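Local coordinates for CRISPR-associated endoribonuclease Cas6 1 (Methanocaldococcus jannaschii DSM 2661, PDB 5YI6), which is a CRISPR-associated endoribonuclease that probably binds repeat-containing CRISPR transcripts and cleaves them into crRNA for antiviral defence, at residues Y32-S37 with G102-G107; T17-N22 with S58-R63. All coordinates share one frame; numbering follows the deposited sequence.

Contact 1: residues Y32-S37 with G102-G107; sequences YNKIHS and GKLRVG. With PO4 (phosphate ion), chain I.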
# COMPACT_ATOMS: atom_id res chain seq x y z
N TYR A 32 -9.27 -5.80 -4.51
CA TYR A 32 -10.49 -5.14 -5.00
C TYR A 32 -11.66 -6.13 -5.05
O TYR A 32 -12.77 -5.83 -4.60
CB TYR A 32 -10.21 -4.53 -6.37
CG TYR A 32 -11.44 -3.83 -6.95
CD1 TYR A 32 -11.63 -2.46 -6.77
CD2 TYR A 32 -12.42 -4.56 -7.62
CE1 TYR A 32 -12.78 -1.81 -7.28
CE2 TYR A 32 -13.57 -3.92 -8.11
CZ TYR A 32 -13.72 -2.55 -7.95
OH TYR A 32 -14.86 -1.94 -8.44
N ASN A 33 -11.42 -7.32 -5.62
CA ASN A 33 -12.49 -8.29 -5.78
C ASN A 33 -13.02 -8.78 -4.45
O ASN A 33 -14.23 -9.02 -4.35
CB ASN A 33 -12.03 -9.47 -6.67
CG ASN A 33 -11.78 -9.04 -8.12
OD1 ASN A 33 -12.19 -7.94 -8.53
ND2 ASN A 33 -11.07 -9.86 -8.89
N LYS A 34 -12.17 -8.91 -3.42
CA LYS A 34 -12.69 -9.28 -2.09
C LYS A 34 -13.59 -8.17 -1.55
O LYS A 34 -14.69 -8.44 -1.06
CB LYS A 34 -11.55 -9.52 -1.09
CG LYS A 34 -10.61 -10.71 -1.43
CD LYS A 34 -11.41 -12.00 -1.49
CE LYS A 34 -10.43 -13.21 -1.55
NZ LYS A 34 -11.16 -14.50 -1.72
N ILE A 35 -13.11 -6.93 -1.60
CA ILE A 35 -13.89 -5.82 -1.03
C ILE A 35 -15.26 -5.68 -1.71
O ILE A 35 -16.27 -5.38 -1.05
CB ILE A 35 -13.07 -4.51 -1.13
CG1 ILE A 35 -11.89 -4.56 -0.13
CG2 ILE A 35 -13.94 -3.27 -0.88
CD1 ILE A 35 -10.84 -3.45 -0.38
N HIS A 36 -15.31 -5.92 -3.02
CA HIS A 36 -16.54 -5.75 -3.78
C HIS A 36 -17.28 -7.06 -4.02
O HIS A 36 -18.23 -7.11 -4.82
CB HIS A 36 -16.23 -5.04 -5.09
CG HIS A 36 -15.69 -3.66 -4.87
ND1 HIS A 36 -14.36 -3.41 -4.57
CD2 HIS A 36 -16.31 -2.45 -4.84
CE1 HIS A 36 -14.18 -2.11 -4.41
NE2 HIS A 36 -15.35 -1.51 -4.56
N SER A 37 -16.94 -8.10 -3.27
CA SER A 37 -17.54 -9.41 -3.44
C SER A 37 -19.00 -9.48 -2.97
O SER A 37 -19.38 -8.86 -1.98
CB SER A 37 -16.70 -10.45 -2.67
OG SER A 37 -17.32 -11.72 -2.74
N GLY A 102 -11.12 -17.12 4.14
CA GLY A 102 -10.01 -18.01 4.41
C GLY A 102 -9.07 -18.24 3.25
O GLY A 102 -8.03 -18.89 3.45
N LYS A 103 -9.38 -17.75 2.06
CA LYS A 103 -8.53 -17.98 0.90
C LYS A 103 -8.33 -16.70 0.09
O LYS A 103 -9.24 -15.89 -0.05
CB LYS A 103 -9.10 -19.08 -0.01
CG LYS A 103 -9.29 -20.40 0.74
CD LYS A 103 -9.26 -21.58 -0.19
CE LYS A 103 -7.80 -21.86 -0.56
NZ LYS A 103 -7.63 -22.94 -1.58
N LEU A 104 -7.13 -16.55 -0.44
CA LEU A 104 -6.79 -15.40 -1.29
C LEU A 104 -5.98 -15.90 -2.46
O LEU A 104 -4.92 -16.48 -2.27
CB LEU A 104 -5.99 -14.34 -0.50
CG LEU A 104 -5.51 -13.13 -1.33
CD1 LEU A 104 -6.69 -12.24 -1.66
CD2 LEU A 104 -4.46 -12.35 -0.54
N ARG A 105 -6.48 -15.70 -3.68
CA ARG A 105 -5.75 -16.11 -4.86
C ARG A 105 -5.10 -14.88 -5.49
O ARG A 105 -5.79 -13.87 -5.74
CB ARG A 105 -6.66 -16.80 -5.87
CG ARG A 105 -5.91 -17.34 -7.08
CD ARG A 105 -6.87 -17.89 -8.13
NE ARG A 105 -7.86 -16.87 -8.52
CZ ARG A 105 -7.70 -15.93 -9.46
NH1 ARG A 105 -6.58 -15.82 -10.16
NH2 ARG A 105 -8.69 -15.07 -9.69
N VAL A 106 -3.80 -14.93 -5.71
CA VAL A 106 -3.06 -13.86 -6.38
C VAL A 106 -2.47 -14.45 -7.65
O VAL A 106 -1.49 -15.21 -7.60
CB VAL A 106 -1.96 -13.26 -5.49
CG1 VAL A 106 -1.19 -12.13 -6.26
CG2 VAL A 106 -2.58 -12.72 -4.22
N GLY A 107 -3.03 -14.07 -8.80
CA GLY A 107 -2.60 -14.68 -10.05
C GLY A 107 -2.87 -16.17 -10.00
O GLY A 107 -4.00 -16.62 -9.81
P PO4 I . -14.02 -13.76 -4.48
O1 PO4 I . -13.29 -12.44 -4.69
O2 PO4 I . -14.73 -14.14 -5.76
O3 PO4 I . -15.07 -13.63 -3.38
O4 PO4 I . -13.01 -14.83 -4.11
O HOH W 1 -9.21 -14.90 -4.03

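Contact 2: residues T17-N22 with S58-R63; sequences TVIPYN and SLLQIR. With PO4 (phosphate ion), chain G.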
# COMPACT_ATOMS: atom_id res chain seq x y z
N THR A 17 6.89 -22.21 -3.44
CA THR A 17 6.12 -21.49 -4.47
C THR A 17 6.83 -20.20 -4.88
O THR A 17 7.33 -19.48 -4.03
CB THR A 17 4.71 -21.14 -3.96
OG1 THR A 17 3.99 -22.35 -3.69
CG2 THR A 17 3.94 -20.31 -4.98
N VAL A 18 6.81 -19.87 -6.17
CA VAL A 18 7.39 -18.61 -6.65
C VAL A 18 6.29 -17.56 -6.73
O VAL A 18 5.23 -17.81 -7.33
CB VAL A 18 8.07 -18.77 -8.02
CG1 VAL A 18 8.52 -17.39 -8.53
CG2 VAL A 18 9.26 -19.73 -7.91
N ILE A 19 6.49 -16.41 -6.09
CA ILE A 19 5.61 -15.26 -6.24
C ILE A 19 6.22 -14.37 -7.32
O ILE A 19 7.29 -13.79 -7.09
CB ILE A 19 5.45 -14.49 -4.92
CG1 ILE A 19 5.01 -15.43 -3.76
CG2 ILE A 19 4.52 -13.24 -5.11
CD1 ILE A 19 3.88 -16.36 -4.08
N PRO A 20 5.57 -14.23 -8.48
CA PRO A 20 6.16 -13.47 -9.60
C PRO A 20 6.50 -12.04 -9.20
O PRO A 20 5.84 -11.43 -8.36
CB PRO A 20 5.04 -13.48 -10.66
CG PRO A 20 4.19 -14.63 -10.32
CD PRO A 20 4.23 -14.76 -8.81
N TYR A 21 7.56 -11.51 -9.84
CA TYR A 21 7.94 -10.12 -9.65
C TYR A 21 6.79 -9.18 -10.02
O TYR A 21 6.68 -8.10 -9.43
CB TYR A 21 9.15 -9.76 -10.51
CG TYR A 21 10.40 -10.43 -10.03
CD1 TYR A 21 10.85 -10.23 -8.73
CD2 TYR A 21 11.14 -11.26 -10.87
CE1 TYR A 21 11.99 -10.86 -8.25
CE2 TYR A 21 12.29 -11.90 -10.41
CZ TYR A 21 12.70 -11.68 -9.10
OH TYR A 21 13.84 -12.28 -8.60
N ASN A 22 5.96 -9.56 -10.98
CA ASN A 22 4.90 -8.67 -11.42
C ASN A 22 3.60 -8.92 -10.68
O ASN A 22 2.53 -8.56 -11.18
CB ASN A 22 4.71 -8.79 -12.94
CG ASN A 22 4.08 -10.12 -13.36
OD1 ASN A 22 3.93 -11.04 -12.56
ND2 ASN A 22 3.71 -10.21 -14.63
N SER A 58 0.63 -3.50 1.14
CA SER A 58 2.00 -3.70 0.69
C SER A 58 2.03 -4.68 -0.49
O SER A 58 1.02 -5.26 -0.88
CB SER A 58 2.84 -4.26 1.85
OG SER A 58 2.46 -5.61 2.12
N LEU A 59 3.23 -4.85 -1.07
CA LEU A 59 3.50 -6.04 -1.86
C LEU A 59 3.49 -7.26 -0.93
O LEU A 59 3.65 -7.14 0.29
CB LEU A 59 4.87 -5.95 -2.52
CG LEU A 59 5.19 -4.66 -3.29
CD1 LEU A 59 6.65 -4.70 -3.79
CD2 LEU A 59 4.25 -4.56 -4.39
N LEU A 60 3.39 -8.45 -1.53
CA LEU A 60 3.57 -9.69 -0.75
C LEU A 60 5.01 -9.77 -0.29
O LEU A 60 5.94 -9.61 -1.08
CB LEU A 60 3.19 -10.92 -1.60
CG LEU A 60 1.69 -11.03 -1.94
CD1 LEU A 60 1.41 -12.11 -3.02
CD2 LEU A 60 0.82 -11.32 -0.67
N GLN A 61 5.20 -9.99 1.00
CA GLN A 61 6.53 -10.06 1.58
C GLN A 61 6.88 -11.50 1.88
O GLN A 61 6.07 -12.23 2.46
CB GLN A 61 6.62 -9.25 2.88
CG GLN A 61 6.14 -7.76 2.73
CD GLN A 61 7.09 -6.88 1.94
OE1 GLN A 61 8.29 -6.85 2.23
NE2 GLN A 61 6.57 -6.13 0.94
N ILE A 62 8.10 -11.91 1.54
CA ILE A 62 8.56 -13.28 1.78
C ILE A 62 9.80 -13.22 2.65
O ILE A 62 10.73 -12.47 2.35
CB ILE A 62 8.87 -14.02 0.47
CG1 ILE A 62 7.62 -14.09 -0.41
CG2 ILE A 62 9.51 -15.44 0.77
CD1 ILE A 62 7.88 -14.72 -1.75
N ARG A 63 9.79 -13.99 3.74
CA ARG A 63 10.92 -13.95 4.67
C ARG A 63 11.95 -15.03 4.37
O ARG A 63 13.14 -14.75 4.37
CB ARG A 63 10.43 -14.10 6.10
CG ARG A 63 9.57 -12.92 6.54
CD ARG A 63 9.07 -13.21 7.93
NE ARG A 63 8.09 -12.20 8.30
CZ ARG A 63 7.41 -12.19 9.44
NH1 ARG A 63 7.62 -13.15 10.33
NH2 ARG A 63 6.54 -11.21 9.67
P PO4 G . 4.98 -12.98 12.96
O1 PO4 G . 4.91 -11.78 12.05
O2 PO4 G . 4.05 -14.08 12.58
O3 PO4 G . 4.73 -12.54 14.37
O4 PO4 G . 6.39 -13.55 12.82

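Contact 1: residues Y32-S37 with G102-G107
K34, in the last turn of helix 23-35, faces L104 on strand 103-106 with their CA atoms 8.5 Å apart, a gap for side chains to bridge. From H36 the backbone leaves helical geometry, while strand 103-106 begins just after G102, whose positive phi suits glycine. The chain of K34 bends at chi2 (-60°) and then runs straight, carrying NZ to the strand edge, where it donates to K103 O over 2.9 Å, tilted from the carbonyl plane. On the way, CE rests against L104 CD1 at 3.9 Å. A long aliphatic stem with a charged tip suits this boundary: the methylenes pack on a buried leucine, whose other neighbours include A30 and V113, and the ammonium emerges among polar groups. The pairing joins a helix of the N-terminal ferredoxin-like domain, the RAMP fold of Cas6 proteins, to the edge strand of its sheet. A water accepts from both K34 NZ (3.0 Å) and R105 N, and D101, at the end of helix 88-101, forms a salt bridge with the same ammonium. K34 NZ also binds phosphate O4 at 3.0 Å, while S37 OG reaches phosphate O3. Within 32-37 itself, H36 ND1 donates to Y32 O (2.9 Å) and the imidazole covers a ring face of Y32, probably the catalytic proton acceptor but not touching 102-107.

Contact 2: residues T17-N22 with S58-R63
I19 meets two residues of 58-63 with separate branches: CG2 faces L60, and CG1 faces I62. The strand 17-20 that carries it edges a small antiparallel sheet with 71-74 and 65-67, next to the main sheet of the N-terminal ferredoxin-like domain; segment 58-63 is the irregular link running from strand 56-57 of the main sheet toward strand 65-67 of the small one. With CG2 anti to the backbone N and CG1 beside it (chi1 -53°), the isoleucine opens like a fork. I19 CG2 lies 3.9 Å from L60 CD1, the two side chains crossing at about a right angle, so that methyl meets methyl. I19 CG1 approaches I62 CD1 more closely, at 3.6 Å, and here the two side chains slant past each other, I62 CD1 also lying 4.0 Å from I19 CB. A beta-branched residue fits this strand position because both branches start at CB and can serve different neighbours. F111 packs against I19 and L60, and I72 against I62, continuing the apolar layer. The same two segments are also linked through H23, whose imidazole donates from ND1 to P20 O and accepts the L60 N-H at NE2. Around L60 the chain is braced locally: L59 O receives S58 OG at 2.7 Å and Q61 NE2 at 3.2 Å from opposite faces of its plane, neither along a lone pair. Past I62, R63 suits the surface, its extended chain reaching out beside Y80 and E8, its cation-pi and salt-bridge partners. Its guanidinium grips a phosphate with two nearly straight bonds, R63 NH1 to O4 at 2.8 Å and R63 NH2 to O1 at 2.9 Å.

Contact 2 is the more buried of the two and holds its segments together directly by hydrocarbon alone, whereas contact 1, partly buried, relies chiefly on one ammonium that gathers carbonyl, water and anion partners at the edge strand of the main sheet. They nevertheless share a layer: V106 CG1, on the strand of contact 1, lies 4.2 Å from L60 CD1 of contact 2, and F111 touches both of these residues as well as I19. Strand 17-20 leads directly into helix 23-35, so the two contacts are neighbours in sequence on one side. Each has a phosphate, probably from the crystallisation liquor, met by a lysine and serine at one and an arginine, with K117, at the other.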